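Pentafunctional AROM polypeptide (Schizosaccharomyces pombe, PDB 5SWV) joins several shikimate-pathway enzymes in one polypeptide, the part crystallised here carrying 3-dehydroquinate dehydratase and shikimate dehydrogenase, the third and fourth steps of chorismate synthesis. Local coordinates at residues Ser369-Gly381 / Leu391-Asn403. Numbering follows the deposited sequence.
Sequences SLRDTNGLVIGAG and LHRLGVSRIYLLN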
loop_
_atom_site.group_PDB
_atom_site.type_symbol
_atom_site.label_atom_id
_atom_site.label_comp_id
_atom_site.label_asym_id
_atom_site.label_seq_id
_atom_site.Cartn_x
_atom_site.Cartn_y
_atom_site.Cartn_z
ATOM N N SER A 369 -17.438 -5.949 1.516
ATOM C CA SER A 369 -16.777 -5.838 2.822
ATOM C C SER A 369 -17.140 -7.082 3.642
ATOM O O SER A 369 -18.261 -7.593 3.537
ATOM C CB SER A 369 -17.237 -4.558 3.535
ATOM O OG SER A 369 -16.965 -4.572 4.921
ATOM N N LEU A 370 -16.191 -7.564 4.443
ATOM C CA LEU A 370 -16.423 -8.704 5.330
ATOM C C LEU A 370 -16.862 -8.297 6.734
ATOM O O LEU A 370 -16.995 -9.169 7.595
ATOM C CB LEU A 370 -15.168 -9.594 5.411
ATOM C CG LEU A 370 -14.749 -10.390 4.161
ATOM C CD1 LEU A 370 -13.416 -11.089 4.376
ATOM C CD2 LEU A 370 -15.804 -11.411 3.781
ATOM N N ARG A 371 -17.090 -7.002 6.984
ATOM C CA ARG A 371 -17.686 -6.576 8.253
ATOM C C ARG A 371 -18.969 -7.339 8.501
ATOM O O ARG A 371 -19.824 -7.400 7.632
ATOM C CB ARG A 371 -17.965 -5.064 8.335
ATOM C CG ARG A 371 -17.180 -4.391 9.458
ATOM C CD ARG A 371 -17.277 -2.867 9.451
ATOM N NE ARG A 371 -15.931 -2.268 9.539
ATOM C CZ ARG A 371 -15.586 -1.030 9.155
ATOM N NH1 ARG A 371 -14.312 -0.640 9.278
ATOM N NH2 ARG A 371 -16.483 -0.172 8.655
ATOM N N ASP A 372 -19.059 -7.944 9.683
ATOM C CA ASP A 372 -20.229 -8.677 10.144
ATOM C C ASP A 372 -20.640 -9.815 9.215
ATOM O O ASP A 372 -21.808 -9.946 8.886
ATOM C CB ASP A 372 -21.398 -7.712 10.401
ATOM C CG ASP A 372 -21.135 -6.759 11.560
ATOM O OD1 ASP A 372 -20.387 -7.110 12.509
ATOM O OD2 ASP A 372 -21.716 -5.654 11.534
ATOM N N THR A 373 -19.671 -10.621 8.788
ATOM C CA THR A 373 -19.928 -11.817 7.967
ATOM C C THR A 373 -19.434 -13.043 8.708
ATOM O O THR A 373 -18.863 -12.930 9.781
ATOM C CB THR A 373 -19.201 -11.746 6.612
ATOM O OG1 THR A 373 -17.801 -11.485 6.820
ATOM C CG2 THR A 373 -19.801 -10.665 5.763
ATOM N N ASN A 374 -19.658 -14.213 8.131
ATOM C CA ASN A 374 -19.192 -15.449 8.715
ATOM C C ASN A 374 -18.060 -16.037 7.913
ATOM O O ASN A 374 -18.110 -16.040 6.684
ATOM C CB ASN A 374 -20.328 -16.450 8.770
ATOM C CG ASN A 374 -21.544 -15.900 9.478
ATOM O OD1 ASN A 374 -21.448 -15.248 10.527
ATOM N ND2 ASN A 374 -22.693 -16.142 8.902
ATOM N N GLY A 375 -17.055 -16.557 8.619
ATOM C CA GLY A 375 -15.902 -17.188 7.996
ATOM C C GLY A 375 -15.666 -18.599 8.490
ATOM O O GLY A 375 -16.268 -19.028 9.465
ATOM N N LEU A 376 -14.780 -19.313 7.805
ATOM C CA LEU A 376 -14.368 -20.639 8.205
ATOM C C LEU A 376 -12.878 -20.796 7.986
ATOM O O LEU A 376 -12.370 -20.495 6.910
ATOM C CB LEU A 376 -15.095 -21.701 7.392
ATOM C CG LEU A 376 -14.585 -23.137 7.577
ATOM C CD1 LEU A 376 -14.973 -23.630 8.954
ATOM C CD2 LEU A 376 -15.117 -24.041 6.481
ATOM N N VAL A 377 -12.193 -21.303 9.008
ATOM C CA VAL A 377 -10.793 -21.666 8.926
ATOM C C VAL A 377 -10.742 -23.165 9.179
ATOM O O VAL A 377 -11.391 -23.671 10.106
ATOM C CB VAL A 377 -9.975 -20.919 9.996
ATOM C CG1 VAL A 377 -8.522 -21.405 10.028
ATOM C CG2 VAL A 377 -10.050 -19.407 9.779
ATOM N N ILE A 378 -9.971 -23.871 8.360
ATOM C CA ILE A 378 -9.807 -25.317 8.487
ATOM C C ILE A 378 -8.347 -25.621 8.764
ATOM O O ILE A 378 -7.477 -25.211 8.001
ATOM C CB ILE A 378 -10.199 -26.026 7.193
ATOM C CG1 ILE A 378 -11.627 -25.644 6.791
ATOM C CG2 ILE A 378 -10.081 -27.528 7.372
ATOM C CD1 ILE A 378 -11.975 -25.958 5.356
ATOM N N GLY A 379 -8.093 -26.348 9.850
ATOM C CA GLY A 379 -6.731 -26.631 10.321
ATOM C C GLY A 379 -6.400 -25.968 11.656
ATOM O O GLY A 379 -7.117 -25.075 12.133
ATOM N N ALA A 380 -5.298 -26.427 12.246
ATOM C CA ALA A 380 -4.895 -26.029 13.582
ATOM C C ALA A 380 -3.390 -25.807 13.779
ATOM O O ALA A 380 -2.909 -25.742 14.925
ATOM C CB ALA A 380 -5.390 -27.076 14.564
ATOM N N GLY A 381 -2.651 -25.661 12.683
ATOM C CA GLY A 381 -1.225 -25.375 12.769
ATOM C C GLY A 381 -0.969 -23.893 12.908
ATOM O O GLY A 381 -1.874 -23.094 13.198
ATOM N N LEU A 391 -8.762 -13.070 9.272
ATOM C CA LEU A 391 -10.219 -12.956 9.093
ATOM C C LEU A 391 -10.797 -11.968 10.091
ATOM O O LEU A 391 -11.619 -11.142 9.730
ATOM C CB LEU A 391 -10.924 -14.317 9.177
ATOM C CG LEU A 391 -10.639 -15.238 7.983
ATOM C CD1 LEU A 391 -11.403 -16.540 8.075
ATOM C CD2 LEU A 391 -10.979 -14.552 6.671
ATOM N N HIS A 392 -10.308 -12.026 11.321
ATOM C CA HIS A 392 -10.748 -11.111 12.351
ATOM C C HIS A 392 -10.414 -9.676 11.977
ATOM O O HIS A 392 -11.250 -8.776 12.112
ATOM C CB HIS A 392 -10.143 -11.465 13.720
ATOM C CG HIS A 392 -10.746 -10.698 14.857
ATOM N ND1 HIS A 392 -10.283 -9.459 15.245
ATOM C CD2 HIS A 392 -11.788 -10.983 15.673
ATOM C CE1 HIS A 392 -11.012 -9.015 16.253
ATOM N NE2 HIS A 392 -11.934 -9.919 16.530
ATOM N N ARG A 393 -9.211 -9.463 11.470
ATOM C CA ARG A 393 -8.772 -8.115 11.121
ATOM C C ARG A 393 -9.548 -7.528 9.959
ATOM O O ARG A 393 -9.677 -6.329 9.871
ATOM C CB ARG A 393 -7.277 -8.117 10.803
ATOM C CG ARG A 393 -6.649 -6.739 10.739
ATOM C CD ARG A 393 -5.190 -6.784 11.149
ATOM N NE ARG A 393 -4.467 -5.699 10.494
ATOM C CZ ARG A 393 -4.276 -4.482 10.986
ATOM N NH1 ARG A 393 -4.741 -4.137 12.189
ATOM N NH2 ARG A 393 -3.608 -3.592 10.256
ATOM N N LEU A 394 -10.055 -8.374 9.073
ATOM C CA LEU A 394 -10.912 -7.940 7.980
ATOM C C LEU A 394 -12.359 -7.735 8.416
ATOM O O LEU A 394 -13.179 -7.376 7.584
ATOM C CB LEU A 394 -10.894 -8.974 6.846
ATOM C CG LEU A 394 -9.581 -9.277 6.107
ATOM C CD1 LEU A 394 -9.521 -10.705 5.587
ATOM C CD2 LEU A 394 -9.373 -8.323 4.953
ATOM N N GLY A 395 -12.694 -8.004 9.678
ATOM C CA GLY A 395 -14.022 -7.701 10.221
ATOM C C GLY A 395 -15.024 -8.853 10.301
ATOM O O GLY A 395 -16.187 -8.623 10.630
ATOM N N VAL A 396 -14.603 -10.081 10.026
ATOM C CA VAL A 396 -15.492 -11.238 10.151
ATOM C C VAL A 396 -15.984 -11.372 11.602
ATOM O O VAL A 396 -15.181 -11.457 12.523
ATOM C CB VAL A 396 -14.779 -12.538 9.715
ATOM C CG1 VAL A 396 -15.603 -13.773 10.052
ATOM C CG2 VAL A 396 -14.488 -12.505 8.225
ATOM N N SER A 397 -17.298 -11.386 11.801
ATOM C CA SER A 397 -17.883 -11.424 13.166
ATOM C C SER A 397 -18.120 -12.835 13.717
ATOM O O SER A 397 -18.291 -12.982 14.917
ATOM C CB SER A 397 -19.179 -10.622 13.233
ATOM O OG SER A 397 -20.092 -11.135 12.292
ATOM N N ARG A 398 -18.162 -13.854 12.858
ATOM C CA ARG A 398 -18.170 -15.243 13.323
ATOM C C ARG A 398 -17.139 -16.037 12.544
ATOM O O ARG A 398 -17.307 -16.291 11.367
ATOM C CB ARG A 398 -19.552 -15.878 13.176
ATOM C CG ARG A 398 -20.691 -14.996 13.668
ATOM C CD ARG A 398 -21.980 -15.753 13.911
ATOM N NE ARG A 398 -21.850 -16.525 15.143
ATOM C CZ ARG A 398 -22.833 -16.830 15.995
ATOM N NH1 ARG A 398 -22.548 -17.543 17.083
ATOM N NH2 ARG A 398 -24.095 -16.430 15.795
ATOM N N ILE A 399 -16.070 -16.419 13.226
ATOM C CA ILE A 399 -14.974 -17.157 12.633
ATOM C C ILE A 399 -15.133 -18.624 13.045
ATOM O O ILE A 399 -14.773 -18.999 14.170
ATOM C CB ILE A 399 -13.613 -16.587 13.106
ATOM C CG1 ILE A 399 -13.523 -15.081 12.817
ATOM C CG2 ILE A 399 -12.461 -17.287 12.415
ATOM C CD1 ILE A 399 -12.417 -14.359 13.556
ATOM N N TYR A 400 -15.694 -19.440 12.146
ATOM C CA TYR A 400 -15.865 -20.875 12.399
ATOM C C TYR A 400 -14.541 -21.610 12.234
ATOM O O TYR A 400 -13.752 -21.292 11.334
ATOM C CB TYR A 400 -16.983 -21.475 11.522
ATOM C CG TYR A 400 -18.344 -21.006 11.977
ATOM C CD1 TYR A 400 -18.891 -19.813 11.497
ATOM C CD2 TYR A 400 -19.055 -21.704 12.947
ATOM C CE1 TYR A 400 -20.129 -19.348 11.944
ATOM C CE2 TYR A 400 -20.291 -21.251 13.399
ATOM C CZ TYR A 400 -20.827 -20.066 12.894
ATOM O OH TYR A 400 -22.052 -19.599 13.338
ATOM N N LEU A 401 -14.298 -22.577 13.119
ATOM C CA LEU A 401 -13.032 -23.301 13.164
ATOM C C LEU A 401 -13.260 -24.808 13.164
ATOM O O LEU A 401 -13.927 -25.334 14.048
ATOM C CB LEU A 401 -12.262 -22.892 14.404
ATOM C CG LEU A 401 -10.894 -23.538 14.635
ATOM C CD1 LEU A 401 -9.941 -23.323 13.464
ATOM C CD2 LEU A 401 -10.267 -22.991 15.905
ATOM N N LEU A 402 -12.679 -25.500 12.187
ATOM C CA LEU A 402 -12.998 -26.890 11.922
ATOM C C LEU A 402 -11.752 -27.753 11.862
ATOM O O LEU A 402 -10.807 -27.435 11.127
ATOM C CB LEU A 402 -13.743 -26.994 10.605
ATOM C CG LEU A 402 -14.086 -28.409 10.111
ATOM C CD1 LEU A 402 -14.990 -29.172 11.083
ATOM C CD2 LEU A 402 -14.740 -28.325 8.740
ATOM N N ASN A 403 -11.783 -28.862 12.607
ATOM C CA ASN A 403 -10.668 -29.797 12.711
ATOM C C ASN A 403 -11.088 -31.240 12.944
ATOM O O ASN A 403 -12.252 -31.539 13.200
ATOM C CB ASN A 403 -9.745 -29.356 13.842
ATOM C CG ASN A 403 -8.906 -28.160 13.457
ATOM O OD1 ASN A 403 -8.046 -28.264 12.596
ATOM N ND2 ASN A 403 -9.179 -27.014 14.061
HETATM O O HOH W 1 -13.344 -6.459 4.783
#
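The ring of Y400 meets strand 374-378 at its edge: G375 O lies in the ring plane, 3.4 Å from Y400 CD1, and N374 CB also stands near that plane. With CG anti to the carbonyl carbon (chi1 -71°), the ring runs back beside N374, and its hydroxyl is hydrogen-bonded to E434. That same hydroxyl sits over one face of the R398 guanidinium, displaced toward its rim. The amide of N374 and this guanidinium are turned 63° apart; instead of pairing head to head, N374 OD1 lies against the aliphatic stem of R398, 3.2 Å from CG, while N374 ND2 is engaged by T439 O.

Beneath these side chains the two strands pair in parallel. G375 N bonds almost straight to R398 O (2.8 Å, 174° at the hydrogen), and Y400 N donates to G375 O. The ladder continues through V377 to G379 N, which donates to L402 O. At its start, T373 O accepts from both S397 N and R398 N, and D372 N donates to the carbonyl of G395, the positive-phi residue of the Schellman motif that ends helix 382-393.

At G375, which has no side chain, V396 CG1 lies 3.5 Å from the backbone N of G375. On the face shared with I399 and L401, V377 CG2 touches L391 CD1 at 3.6 Å, the two side chains running alongside one another with their ends pointing opposite ways. On the Y400 face, L376 CD1 packs against L402 CB (3.9 Å).

Strand 374-378, helix 382-393 and strand 398-403 thus form a beta-alpha-beta crossover within a six-stranded parallel sheet of order 3-2-1-4-5-6, and the glycine-rich turn G379-A380-G381 that follows the first strand is consistent with the nucleotide-binding Rossmann fold of shikimate dehydrogenases.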